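Local coordinates for universal stress protein (Archaeoglobus fulgidus, PDB 6HCD) that is of unknown biochemical function but belongs to the universal stress protein A family, whose members are generally linked to survival under stress, at residues V29-K34 with R40-A45; F44-A49 with R88-E93; R52-Y57 with D117-V122; H60-G65 with I74-T79; D108-A113 with R141-K146. One frame throughout, in Å; residues are numbered along the deposited sequence.

Interaction 1: V29-K34 with R40-A45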
# COMPACT_ATOMS: atom_id res chain seq x y z
N VAL A 29 -3.00 4.72 10.53
CA VAL A 29 -3.85 3.60 10.20
C VAL A 29 -5.30 4.10 10.24
O VAL A 29 -5.73 4.73 11.20
CB VAL A 29 -3.59 2.38 11.10
CG1 VAL A 29 -3.76 2.69 12.57
CG2 VAL A 29 -4.45 1.21 10.68
N ALA A 30 -6.03 3.87 9.14
CA ALA A 30 -7.43 4.22 9.03
C ALA A 30 -8.27 2.97 9.33
O ALA A 30 -8.09 1.94 8.72
CB ALA A 30 -7.72 4.76 7.65
N VAL A 31 -9.20 3.09 10.29
CA VAL A 31 -10.07 1.97 10.67
C VAL A 31 -11.53 2.41 10.56
O VAL A 31 -11.88 3.51 11.00
CB VAL A 31 -9.73 1.45 12.08
CG1 VAL A 31 -8.36 0.82 12.12
CG2 VAL A 31 -9.87 2.53 13.13
N ASP A 32 -12.37 1.54 9.99
CA ASP A 32 -13.79 1.84 9.85
C ASP A 32 -14.52 1.40 11.13
O ASP A 32 -15.00 2.22 11.88
CB ASP A 32 -14.36 1.20 8.58
CG ASP A 32 -15.83 1.53 8.32
OD1 ASP A 32 -16.29 2.60 8.79
OD2 ASP A 32 -16.52 0.69 7.69
N LYS A 33 -14.54 0.09 11.37
CA LYS A 33 -15.34 -0.52 12.43
C LYS A 33 -14.50 -1.59 13.11
O LYS A 33 -13.40 -1.91 12.70
CB LYS A 33 -16.65 -1.08 11.85
CG LYS A 33 -16.49 -2.03 10.67
CD LYS A 33 -17.80 -2.47 10.05
CE LYS A 33 -17.72 -3.84 9.40
NZ LYS A 33 -19.00 -4.21 8.76
N LYS A 34 -14.99 -2.11 14.23
CA LYS A 34 -14.34 -3.27 14.83
C LYS A 34 -14.68 -4.47 13.94
O LYS A 34 -15.83 -4.72 13.68
CB LYS A 34 -14.75 -3.45 16.29
CG LYS A 34 -14.59 -2.19 17.13
CD LYS A 34 -14.44 -2.44 18.60
CE LYS A 34 -15.78 -2.54 19.29
NZ LYS A 34 -16.36 -1.20 19.56
N ARG A 40 -6.42 -7.11 11.37
CA ARG A 40 -5.28 -7.47 10.51
C ARG A 40 -4.54 -6.20 10.08
O ARG A 40 -3.30 -6.19 10.05
CB ARG A 40 -5.73 -8.28 9.29
CG ARG A 40 -6.20 -9.69 9.61
CD ARG A 40 -6.50 -10.52 8.36
NE ARG A 40 -7.53 -9.93 7.52
CZ ARG A 40 -8.83 -10.22 7.60
NH1 ARG A 40 -9.30 -11.04 8.53
NH2 ARG A 40 -9.66 -9.69 6.71
N VAL A 41 -5.32 -5.16 9.76
CA VAL A 41 -4.79 -3.85 9.37
C VAL A 41 -3.91 -3.31 10.51
O VAL A 41 -2.77 -2.88 10.30
CB VAL A 41 -5.92 -2.87 9.00
CG1 VAL A 41 -5.41 -1.44 8.87
CG2 VAL A 41 -6.59 -3.29 7.69
N LEU A 42 -4.45 -3.36 11.73
CA LEU A 42 -3.78 -2.82 12.92
C LEU A 42 -2.53 -3.63 13.25
O LEU A 42 -1.53 -3.05 13.62
CB LEU A 42 -4.77 -2.82 14.09
CG LEU A 42 -5.87 -1.77 14.01
CD1 LEU A 42 -7.03 -2.13 14.93
CD2 LEU A 42 -5.35 -0.38 14.30
N ARG A 43 -2.60 -4.96 13.15
CA ARG A 43 -1.45 -5.82 13.43
C ARG A 43 -0.31 -5.49 12.46
O ARG A 43 0.85 -5.42 12.87
CB ARG A 43 -1.84 -7.30 13.37
CG ARG A 43 -2.67 -7.74 14.57
CD ARG A 43 -2.68 -9.25 14.78
NE ARG A 43 -3.37 -9.92 13.69
CZ ARG A 43 -4.67 -10.20 13.68
NH1 ARG A 43 -5.43 -9.86 14.70
NH2 ARG A 43 -5.21 -10.81 12.64
N PHE A 44 -0.63 -5.27 11.18
CA PHE A 44 0.42 -4.94 10.19
C PHE A 44 1.03 -3.57 10.50
O PHE A 44 2.24 -3.41 10.45
CB PHE A 44 -0.10 -4.97 8.75
CG PHE A 44 1.00 -4.99 7.73
CD1 PHE A 44 1.59 -3.81 7.30
CD2 PHE A 44 1.48 -6.19 7.23
CE1 PHE A 44 2.61 -3.84 6.35
CE2 PHE A 44 2.49 -6.21 6.28
CZ PHE A 44 3.05 -5.04 5.85
N ALA A 45 0.16 -2.59 10.80
CA ALA A 45 0.57 -1.24 11.18
C ALA A 45 1.49 -1.26 12.41
O ALA A 45 2.49 -0.55 12.44
CB ALA A 45 -0.65 -0.39 11.40

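Interaction 2: F44-A49 with R88-E93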
# COMPACT_ATOMS: atom_id res chain seq x y z
N PHE A 44 -0.63 -5.27 11.18
CA PHE A 44 0.42 -4.94 10.19
C PHE A 44 1.03 -3.57 10.50
O PHE A 44 2.24 -3.41 10.45
CB PHE A 44 -0.10 -4.97 8.75
CG PHE A 44 1.00 -4.99 7.73
CD1 PHE A 44 1.59 -3.81 7.30
CD2 PHE A 44 1.48 -6.19 7.23
CE1 PHE A 44 2.61 -3.84 6.35
CE2 PHE A 44 2.49 -6.21 6.28
CZ PHE A 44 3.05 -5.04 5.85
N ALA A 45 0.16 -2.59 10.80
CA ALA A 45 0.57 -1.24 11.18
C ALA A 45 1.49 -1.26 12.41
O ALA A 45 2.49 -0.55 12.44
CB ALA A 45 -0.65 -0.39 11.40
N ALA A 46 1.13 -2.05 13.43
CA ALA A 46 1.92 -2.18 14.66
C ALA A 46 3.31 -2.74 14.35
O ALA A 46 4.30 -2.30 14.95
CB ALA A 46 1.22 -3.05 15.69
N GLU A 47 3.38 -3.72 13.44
CA GLU A 47 4.65 -4.33 13.08
C GLU A 47 5.53 -3.28 12.37
O GLU A 47 6.71 -3.17 12.68
CB GLU A 47 4.39 -5.59 12.26
CG GLU A 47 5.64 -6.24 11.70
CD GLU A 47 5.37 -7.44 10.80
OE1 GLU A 47 4.65 -7.33 9.77
OE2 GLU A 47 5.91 -8.48 11.13
N GLU A 48 4.94 -2.51 11.45
CA GLU A 48 5.66 -1.43 10.77
C GLU A 48 6.23 -0.45 11.82
O GLU A 48 7.38 -0.02 11.74
CB GLU A 48 4.72 -0.69 9.82
CG GLU A 48 4.47 -1.41 8.52
CD GLU A 48 5.55 -1.22 7.47
OE1 GLU A 48 6.42 -0.38 7.68
OE2 GLU A 48 5.53 -1.95 6.47
N ALA A 49 5.41 -0.10 12.81
CA ALA A 49 5.75 0.88 13.84
C ALA A 49 6.87 0.34 14.74
O ALA A 49 7.80 1.07 15.07
CB ALA A 49 4.52 1.21 14.65
N ARG A 88 -1.15 -1.54 21.17
CA ARG A 88 -0.35 -1.68 22.40
C ARG A 88 -0.09 -3.16 22.70
O ARG A 88 1.03 -3.53 23.06
CB ARG A 88 -1.05 -0.98 23.57
CG ARG A 88 -1.05 0.54 23.48
CD ARG A 88 -1.94 1.13 24.55
NE ARG A 88 -2.09 2.57 24.49
CZ ARG A 88 -2.85 3.25 25.33
NH1 ARG A 88 -3.13 4.52 25.09
NH2 ARG A 88 -3.36 2.65 26.40
N LYS A 89 -1.11 -4.01 22.54
CA LYS A 89 -0.96 -5.45 22.72
C LYS A 89 0.10 -6.00 21.75
O LYS A 89 0.82 -6.94 22.09
CB LYS A 89 -2.31 -6.15 22.53
CG LYS A 89 -2.31 -7.66 22.77
CD LYS A 89 -2.30 -8.49 21.49
CE LYS A 89 -3.68 -8.71 20.91
NZ LYS A 89 -3.61 -8.93 19.44
N GLU A 90 0.22 -5.41 20.56
CA GLU A 90 1.22 -5.83 19.56
C GLU A 90 2.58 -5.16 19.80
O GLU A 90 3.48 -5.26 18.95
CB GLU A 90 0.71 -5.53 18.15
CG GLU A 90 -0.48 -6.40 17.75
CD GLU A 90 -0.14 -7.87 17.59
OE1 GLU A 90 0.89 -8.16 16.96
OE2 GLU A 90 -0.91 -8.73 18.10
N GLY A 91 2.73 -4.45 20.92
CA GLY A 91 4.03 -3.94 21.36
C GLY A 91 4.43 -2.62 20.73
O GLY A 91 5.61 -2.28 20.74
N ALA A 92 3.47 -1.86 20.21
CA ALA A 92 3.73 -0.53 19.62
C ALA A 92 3.00 0.54 20.43
O ALA A 92 2.08 0.25 21.19
CB ALA A 92 3.32 -0.51 18.16
N GLU A 93 3.41 1.79 20.25
CA GLU A 93 2.78 2.95 20.85
C GLU A 93 1.68 3.42 19.89
O GLU A 93 1.92 3.54 18.69
CB GLU A 93 3.84 4.03 21.09
CG GLU A 93 3.33 5.30 21.74
CD GLU A 93 4.33 6.44 21.74
OE1 GLU A 93 3.89 7.61 21.80
OE2 GLU A 93 5.55 6.17 21.71

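Interaction 3: R52-Y57 with D117-V122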
# COMPACT_ATOMS: atom_id res chain seq x y z
N ARG A 52 10.20 0.39 12.90
CA ARG A 52 10.70 1.73 12.61
C ARG A 52 10.92 2.54 13.89
O ARG A 52 11.60 3.55 13.86
CB ARG A 52 9.74 2.46 11.67
CG ARG A 52 9.64 1.83 10.28
CD ARG A 52 8.41 2.31 9.54
NE ARG A 52 8.21 1.63 8.27
CZ ARG A 52 8.80 1.95 7.13
NH1 ARG A 52 9.69 2.93 7.09
NH2 ARG A 52 8.48 1.31 6.03
N GLY A 53 10.33 2.09 15.01
CA GLY A 53 10.39 2.81 16.29
C GLY A 53 9.61 4.12 16.27
O GLY A 53 10.10 5.14 16.76
N VAL A 54 8.40 4.09 15.70
CA VAL A 54 7.52 5.25 15.64
C VAL A 54 6.15 4.85 16.18
O VAL A 54 5.82 3.66 16.22
CB VAL A 54 7.43 5.82 14.20
CG1 VAL A 54 8.82 6.13 13.64
CG2 VAL A 54 6.70 4.87 13.27
N PRO A 55 5.34 5.82 16.63
CA PRO A 55 3.98 5.53 17.08
C PRO A 55 3.01 5.31 15.91
O PRO A 55 3.30 5.71 14.75
CB PRO A 55 3.59 6.78 17.87
CG PRO A 55 4.40 7.90 17.26
CD PRO A 55 5.68 7.25 16.76
N VAL A 56 1.87 4.69 16.23
CA VAL A 56 0.77 4.53 15.32
C VAL A 56 -0.31 5.56 15.67
O VAL A 56 -0.78 5.61 16.80
CB VAL A 56 0.20 3.10 15.36
CG1 VAL A 56 -0.98 2.95 14.41
CG2 VAL A 56 1.27 2.06 15.06
N TYR A 57 -0.74 6.35 14.69
CA TYR A 57 -1.89 7.23 14.82
C TYR A 57 -3.08 6.54 14.15
O TYR A 57 -3.08 6.36 12.95
CB TYR A 57 -1.65 8.58 14.16
CG TYR A 57 -0.67 9.50 14.85
CD1 TYR A 57 0.07 9.10 15.96
CD2 TYR A 57 -0.44 10.77 14.34
CE1 TYR A 57 0.99 9.95 16.56
CE2 TYR A 57 0.48 11.63 14.92
CZ TYR A 57 1.19 11.22 16.03
OH TYR A 57 2.08 12.06 16.62
N ASP A 117 2.97 14.33 8.63
CA ASP A 117 4.14 13.86 7.90
C ASP A 117 4.33 12.35 8.09
O ASP A 117 5.42 11.89 8.45
CB ASP A 117 5.40 14.64 8.31
CG ASP A 117 6.58 14.47 7.36
OD1 ASP A 117 6.36 14.16 6.18
OD2 ASP A 117 7.72 14.65 7.81
N ALA A 118 3.26 11.58 7.84
CA ALA A 118 3.22 10.14 8.08
C ALA A 118 4.24 9.43 7.18
O ALA A 118 4.48 9.86 6.02
CB ALA A 118 1.83 9.60 7.81
N ILE A 119 4.83 8.35 7.69
CA ILE A 119 5.72 7.49 6.90
C ILE A 119 4.87 6.75 5.85
O ILE A 119 5.28 6.56 4.70
CB ILE A 119 6.48 6.49 7.80
CG1 ILE A 119 7.44 7.20 8.75
CG2 ILE A 119 7.19 5.45 6.95
CD1 ILE A 119 8.14 6.29 9.74
N ALA A 120 3.68 6.30 6.29
CA ALA A 120 2.75 5.59 5.42
C ALA A 120 1.36 5.62 6.04
O ALA A 120 1.20 5.89 7.25
CB ALA A 120 3.22 4.17 5.20
N ILE A 121 0.37 5.37 5.18
CA ILE A 121 -1.01 5.12 5.57
C ILE A 121 -1.26 3.62 5.41
O ILE A 121 -0.95 3.05 4.38
CB ILE A 121 -2.01 5.92 4.71
CG1 ILE A 121 -1.66 7.41 4.68
CG2 ILE A 121 -3.44 5.67 5.16
CD1 ILE A 121 -2.45 8.17 3.64
N VAL A 122 -1.85 3.00 6.43
CA VAL A 122 -2.23 1.60 6.34
C VAL A 122 -3.76 1.54 6.36
O VAL A 122 -4.37 2.16 7.22
CB VAL A 122 -1.61 0.76 7.47
CG1 VAL A 122 -1.86 -0.72 7.27
CG2 VAL A 122 -0.14 1.04 7.66

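Interaction 4: H60-G65 with I74-T79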
# COMPACT_ATOMS: atom_id res chain seq x y z
N HIS A 60 -10.21 7.75 12.42
CA HIS A 60 -11.52 7.52 11.86
C HIS A 60 -12.16 8.89 11.59
O HIS A 60 -12.09 9.75 12.44
CB HIS A 60 -12.40 6.67 12.78
CG HIS A 60 -13.71 6.34 12.15
ND1 HIS A 60 -13.89 5.20 11.39
CD2 HIS A 60 -14.89 7.00 12.14
CE1 HIS A 60 -15.14 5.16 10.95
NE2 HIS A 60 -15.77 6.26 11.40
N SER A 61 -12.79 9.03 10.41
CA SER A 61 -13.31 10.28 9.90
C SER A 61 -14.84 10.27 9.86
O SER A 61 -15.42 9.32 9.35
CB SER A 61 -12.75 10.54 8.53
OG SER A 61 -13.40 11.66 7.91
N LEU A 62 -15.47 11.33 10.38
CA LEU A 62 -16.91 11.63 10.22
C LEU A 62 -17.08 13.07 9.74
O LEU A 62 -16.27 13.93 10.09
CB LEU A 62 -17.63 11.47 11.56
CG LEU A 62 -17.47 10.12 12.26
CD1 LEU A 62 -17.89 10.24 13.70
CD2 LEU A 62 -18.26 9.05 11.52
N PRO A 63 -18.13 13.40 8.95
CA PRO A 63 -18.34 14.78 8.49
C PRO A 63 -18.62 15.79 9.61
O PRO A 63 -17.95 16.84 9.68
CB PRO A 63 -19.55 14.70 7.54
CG PRO A 63 -19.66 13.23 7.19
CD PRO A 63 -19.14 12.48 8.41
N GLY A 64 -19.59 15.50 10.47
CA GLY A 64 -19.82 16.26 11.71
C GLY A 64 -20.98 17.24 11.66
O GLY A 64 -21.12 18.07 12.57
N GLY A 65 -21.81 17.18 10.61
CA GLY A 65 -23.03 18.00 10.53
C GLY A 65 -24.21 17.30 11.21
O GLY A 65 -24.03 16.30 11.90
N ILE A 74 -20.01 7.95 18.99
CA ILE A 74 -19.73 7.03 20.11
C ILE A 74 -19.04 5.79 19.55
O ILE A 74 -18.00 5.40 20.05
CB ILE A 74 -21.02 6.67 20.89
CG1 ILE A 74 -21.65 7.89 21.57
CG2 ILE A 74 -20.75 5.56 21.90
CD1 ILE A 74 -20.69 8.69 22.40
N GLU A 75 -19.64 5.17 18.53
CA GLU A 75 -19.11 3.95 17.92
C GLU A 75 -17.69 4.22 17.39
O GLU A 75 -16.81 3.42 17.56
CB GLU A 75 -20.03 3.46 16.80
CG GLU A 75 -19.72 2.04 16.36
CD GLU A 75 -20.71 1.43 15.38
OE1 GLU A 75 -21.23 2.18 14.53
OE2 GLU A 75 -20.96 0.21 15.47
N ALA A 76 -17.49 5.37 16.74
CA ALA A 76 -16.18 5.67 16.17
C ALA A 76 -15.14 5.80 17.29
O ALA A 76 -14.04 5.27 17.17
CB ALA A 76 -16.28 6.92 15.33
N LYS A 77 -15.50 6.45 18.39
CA LYS A 77 -14.61 6.61 19.55
C LYS A 77 -14.27 5.24 20.15
O LYS A 77 -13.12 4.99 20.53
CB LYS A 77 -15.25 7.55 20.58
CG LYS A 77 -14.67 7.51 21.99
CD LYS A 77 -13.29 8.13 22.09
CE LYS A 77 -12.74 8.04 23.49
NZ LYS A 77 -12.13 6.71 23.75
N GLU A 78 -15.27 4.37 20.25
CA GLU A 78 -15.10 3.01 20.76
C GLU A 78 -14.16 2.23 19.83
O GLU A 78 -13.28 1.52 20.29
CB GLU A 78 -16.45 2.29 20.89
CG GLU A 78 -17.23 2.66 22.15
CD GLU A 78 -18.46 1.80 22.40
OE1 GLU A 78 -18.32 0.56 22.47
OE2 GLU A 78 -19.57 2.37 22.52
N THR A 79 -14.34 2.37 18.51
CA THR A 79 -13.49 1.71 17.53
C THR A 79 -12.03 2.15 17.73
O THR A 79 -11.13 1.33 17.70
CB THR A 79 -13.96 2.00 16.10
OG1 THR A 79 -15.28 1.47 15.98
CG2 THR A 79 -13.04 1.46 15.03

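Interaction 5: D108-A113 with R141-K146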
# COMPACT_ATOMS: atom_id res chain seq x y z
N ASP A 108 -10.03 13.37 4.20
CA ASP A 108 -9.72 13.59 5.59
C ASP A 108 -8.46 12.80 5.98
O ASP A 108 -7.56 13.33 6.62
CB ASP A 108 -10.91 13.21 6.47
CG ASP A 108 -11.10 14.08 7.69
OD1 ASP A 108 -10.36 15.05 7.84
OD2 ASP A 108 -12.02 13.80 8.47
N ILE A 109 -8.44 11.51 5.61
CA ILE A 109 -7.34 10.60 5.93
C ILE A 109 -6.06 11.10 5.23
O ILE A 109 -5.00 11.15 5.83
CB ILE A 109 -7.72 9.15 5.54
CG1 ILE A 109 -8.81 8.59 6.45
CG2 ILE A 109 -6.50 8.25 5.52
CD1 ILE A 109 -9.61 7.46 5.85
N VAL A 110 -6.19 11.44 3.95
CA VAL A 110 -5.05 11.85 3.12
C VAL A 110 -4.45 13.16 3.67
O VAL A 110 -3.23 13.29 3.82
CB VAL A 110 -5.49 11.96 1.64
CG1 VAL A 110 -4.64 12.92 0.83
CG2 VAL A 110 -5.55 10.57 0.99
N ASP A 111 -5.32 14.12 4.01
CA ASP A 111 -4.86 15.40 4.54
C ASP A 111 -4.21 15.21 5.92
O ASP A 111 -3.18 15.80 6.19
CB ASP A 111 -6.02 16.41 4.62
CG ASP A 111 -6.49 16.88 3.26
OD1 ASP A 111 -5.79 16.60 2.26
OD2 ASP A 111 -7.55 17.50 3.21
N PHE A 112 -4.82 14.38 6.78
CA PHE A 112 -4.27 14.08 8.09
C PHE A 112 -2.84 13.52 7.96
O PHE A 112 -1.94 13.95 8.68
CB PHE A 112 -5.14 13.08 8.85
CG PHE A 112 -4.62 12.77 10.23
CD1 PHE A 112 -4.83 13.66 11.28
CD2 PHE A 112 -3.88 11.62 10.48
CE1 PHE A 112 -4.33 13.39 12.54
CE2 PHE A 112 -3.40 11.35 11.75
CZ PHE A 112 -3.60 12.25 12.77
N ALA A 113 -2.66 12.55 7.05
CA ALA A 113 -1.37 11.91 6.82
C ALA A 113 -0.32 12.96 6.42
O ALA A 113 0.81 12.91 6.87
CB ALA A 113 -1.49 10.84 5.78
N ARG A 141 -10.32 3.03 -2.05
CA ARG A 141 -10.06 3.34 -3.44
C ARG A 141 -9.53 4.78 -3.57
O ARG A 141 -8.52 5.03 -4.19
CB ARG A 141 -11.35 3.17 -4.25
CG ARG A 141 -11.23 3.57 -5.71
CD ARG A 141 -12.60 3.82 -6.34
NE ARG A 141 -12.50 3.83 -7.79
CZ ARG A 141 -11.96 4.82 -8.50
NH1 ARG A 141 -11.67 5.97 -7.91
NH2 ARG A 141 -11.70 4.63 -9.78
N ASP A 142 -10.25 5.73 -2.97
CA ASP A 142 -9.93 7.14 -3.13
C ASP A 142 -8.70 7.52 -2.29
O ASP A 142 -7.94 8.39 -2.67
CB ASP A 142 -11.15 8.01 -2.83
CG ASP A 142 -12.16 8.08 -3.97
OD1 ASP A 142 -11.94 7.41 -5.03
OD2 ASP A 142 -13.16 8.78 -3.78
N VAL A 143 -8.50 6.86 -1.14
CA VAL A 143 -7.28 7.07 -0.35
C VAL A 143 -6.06 6.67 -1.18
O VAL A 143 -5.11 7.42 -1.21
CB VAL A 143 -7.30 6.31 0.99
CG1 VAL A 143 -5.92 6.24 1.63
CG2 VAL A 143 -8.31 6.92 1.94
N ILE A 144 -6.12 5.51 -1.84
CA ILE A 144 -5.00 5.02 -2.62
C ILE A 144 -4.64 6.02 -3.72
O ILE A 144 -3.47 6.27 -3.96
CB ILE A 144 -5.29 3.61 -3.18
CG1 ILE A 144 -5.40 2.57 -2.07
CG2 ILE A 144 -4.25 3.21 -4.22
CD1 ILE A 144 -6.15 1.32 -2.49
N LEU A 145 -5.64 6.59 -4.39
CA LEU A 145 -5.39 7.49 -5.55
C LEU A 145 -5.00 8.90 -5.10
O LEU A 145 -4.20 9.56 -5.76
CB LEU A 145 -6.66 7.52 -6.41
CG LEU A 145 -7.00 6.19 -7.10
CD1 LEU A 145 -8.31 6.30 -7.86
CD2 LEU A 145 -5.87 5.80 -8.04
N LYS A 146 -5.60 9.38 -4.01
CA LYS A 146 -5.45 10.78 -3.58
C LYS A 146 -4.21 10.99 -2.69
O LYS A 146 -3.74 12.11 -2.58
CB LYS A 146 -6.70 11.26 -2.85
CG LYS A 146 -7.89 11.52 -3.76
CD LYS A 146 -9.19 11.78 -3.04
CE LYS A 146 -10.31 12.12 -3.99
NZ LYS A 146 -11.38 12.88 -3.30

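Interaction 1: V29-K34 with R40-A45
Val-29 is the hub of this contact: it points from strand 27-30 at helix 36-52 and meets three helix residues, each with a different carbon. CG2 of Val-29 presses on CG1 of Val-41 at 3.3 Å, tighter than ordinary van der Waals contact, the two side chains slanting across each other. CG1 of Val-29 lies 3.9 Å from CD2 of Leu-42, and here the side chains cross at about a right angle. Behind them, CB of Val-29 faces CB of Ala-45 at 4.1 Å. A chi1 of 57° sets CG1 of Val-29 between its backbone N and carbonyl carbon, a tight setting that lets the two methyls serve different partners on the helix. Val-31 adds one more apolar pair, its CG1 standing 3.9 Å from CD2 of Leu-42, so that this single leucine methyl rests against both valines.

No hydrogen bond passes between the segments. Backbone bonds run along the sheet and the helix instead: Val-29 pairs with Tyr-57 and Val-59, Ala-30 with Val-122, and within the helix Ala-45 N bonds to Val-41 O at 3.0 Å.

Strand 27-30 runs parallel to strands 56-62 and 120-128, its two neighbours in the sheet, and helix 36-52 lies over one face of it as the connection of a beta-alpha-beta unit. On that face Val-41 also packs on Val-122 and on Ile-154 of strand 151-154, while Leu-42 turns to Trp-82, Ala-83 and Ile-87 of helix 70-89.

Interaction 2: F44-A49 with R88-E93
Ala-46 lies against the turn that follows helix 70-89 and touches two of its residues. Its CB sits 3.5 Å from CB of Glu-90 and 4.1 Å from CB of Ala-92. The Ala-92 methyl is in turn shared by two residues of the helix: it approaches the carbonyl O of Ala-46 at 3.8 Å, and CB of Ala-49, one helical turn further on, at 4.1 Å. With small groups on both sides, the chains come close, the CA atoms of Ala-46 and Ala-92 being 5.5 Å apart.

Of Glu-90 only the root of the side chain takes part. One shell out, its chain bends at chi2 (-67°) and takes the carboxylate back to Lys-89, where NZ makes a salt bridge with OE2 of Glu-90 at 3.0 Å, on the lone pair facing away from the other oxygen. Ile-87 packs on both Ala-46 and Ala-92, and the carbonyl O of Glu-90 is bonded by NH1 of Arg-50, so the turn is tied to helix 36-52 by a polar link as well.

What sets Ala-92 at this spot is the way helix 70-89 stops. Gly-91, with positive phi, is the C-prime residue of a Schellman motif: its N bonds to Arg-88 O at 2.9 Å, and Ala-92 N reaches back to Ile-87 O. The cap turns the chain toward strand 94-100, as at the helix-to-strand turn of a beta-alpha-beta unit.

Interaction 3: R52-Y57 with D117-V122
Ile-119 alone meets Arg-52 and Val-54 from its side of the contact. The chain comes to it through Asp-117, whose positive phi closes helix 105-115 in a Schellman motif, and Ala-118, which packs back on Ala-113. At Ile-119 the side chain divides the work between its branches. CG2 stands over one face of the Arg-52 guanidinium, 3.5 Å above the plane and shifted toward its rim, with NH1 of Arg-52 the nearest atom at 3.6 Å. CD1, at the end of the other branch, meets CG1 of Val-54 tip to tip at 4.0 Å and also touches CD of Arg-52.

The arginine is extended from CG to NE, which carries its flat end past the isoleucine to acids on its rim. NE bridges Glu-48 of the same chain, while NH1 and NH2 bridge Glu-47 and Glu-48 of the second subunit. A leucine here would probably leave those three carboxylates without this cationic mate and take the flat guanidinium away from CG2 of Ile-119. The chemistry is thus two-sided: the guanidinium offers a face to a hydrocarbon and its N-H groups to acids, which links a surface patch of one subunit to the dimer interface.

Interaction 4: H60-G65 with I74-T79
His-60 and Leu-62, near the C-terminal end of strand 56-62, pack on Ala-76 of helix 70-89 inside the beta-alpha-beta unit completed by strand 94-100. The methyl of Ala-76 is the point of contact. It lies 3.5 Å from CD2 of His-60 and 4.0 Å from NE2 of the same ring, while CD1 of Leu-62 reaches it at 4.0 Å. Two residues apart on the strand, both side chains point at the helix, and CD2 of Leu-62 adjoins the His-60 ring at its edge, in plane.

A chi1 of -175° carries the imidazole toward the helix, and a chi2 of 90° turns CD2 and NE2 to the alanine and leaves ND1 to bond with the carbonyl O of Val-31. That bond would hold the ring's rotation, and it ties strand 56-62 to the loop after strand 27-30. On the helix, OG1 of Thr-79 donates to the carbonyl O of Glu-75 at 2.9 Å, coming from above the carbonyl plane (39° out of it); the same oxygen accepts from Thr-79 N at 2.8 Å, so it is doubly held.

An unidentified bound molecule, probably from the crystallisation liquor, lies about 3 Å from the His-60 side chain and is hydrogen-bonded by the backbone N of Ser-61. The position, at the C-terminal ends of parallel strands, is where Rossmann-like alpha/beta folds characteristically form their ligand pockets.

Interaction 5: D108-A113 with R141-K146
Val-110 of helix 105-115 pushes its two methyls against the last turn of helix 138-146, near Val-143 and Lys-146. Its CB faces that helix, and beyond it the chain forks. CG1, held opposite the backbone N by a chi1 of 155°, goes to the end of the turn and meets the carbonyl O of Lys-146 at 3.6 Å. CG2 settles further into the turn: it lies 3.9 Å from the carbonyl O of Val-143, touches the carbonyl carbon of Lys-146 at the same 3.9 Å, and meets CB of Lys-146 at 4.1 Å. The valine therefore packs largely on backbone. An alanine here would probably open a gap against this last turn and leave the Lys-146 carbonyl without its apolar cover.

Beside it, CD1 of Ile-109 reaches CG2 of Val-143 at 4.2 Å, the side chains crossing at about a right angle. Of its side chain Lys-146 gives only the base; the extended chain leads NZ off to a salt bridge with Asp-107. Away from Val-110, NH1 of Arg-141 makes a salt bridge with OD1 of Asp-142 at 3.2 Å, the oxygen lying in the guanidinium plane.

The axes of the two short helical segments pass 9.5 Å apart with their directions 39° from each other. Ile-109 and Val-143 also rest on Ile-121 and Ile-123 of strand 120-128, while Ile-144 and Leu-145 pack on Phe-136 of the second subunit. Helices packed side by side on one face of a largely parallel sheet, as here, are characteristic of Rossmann-like alpha/beta folds.

Overall arrangement
Interaction 1 lies nearest the middle of the chain, about 6 Å from its centre, and touches each of the other four. Interactions 2 and 3 sit toward one end, their centres about 10 Å apart and joined where Glu-93 O meets Val-56 N at 2.7 Å; both touch the second subunit. Interaction 4 lies on the opposite side of the chain's centre from interaction 3, their centres about 21 Å apart. The bond from Val-31 to His-60 ties interaction 1 to interaction 4, and Ser-61 OG to Asp-108 OD2 (2.6 Å) ties interaction 4 to interaction 5. Unidentified ligand lies close to these three contacts, about 3 Å from the side chain of His-60 and about 4 Å from those of Ala-30 and Ile-109.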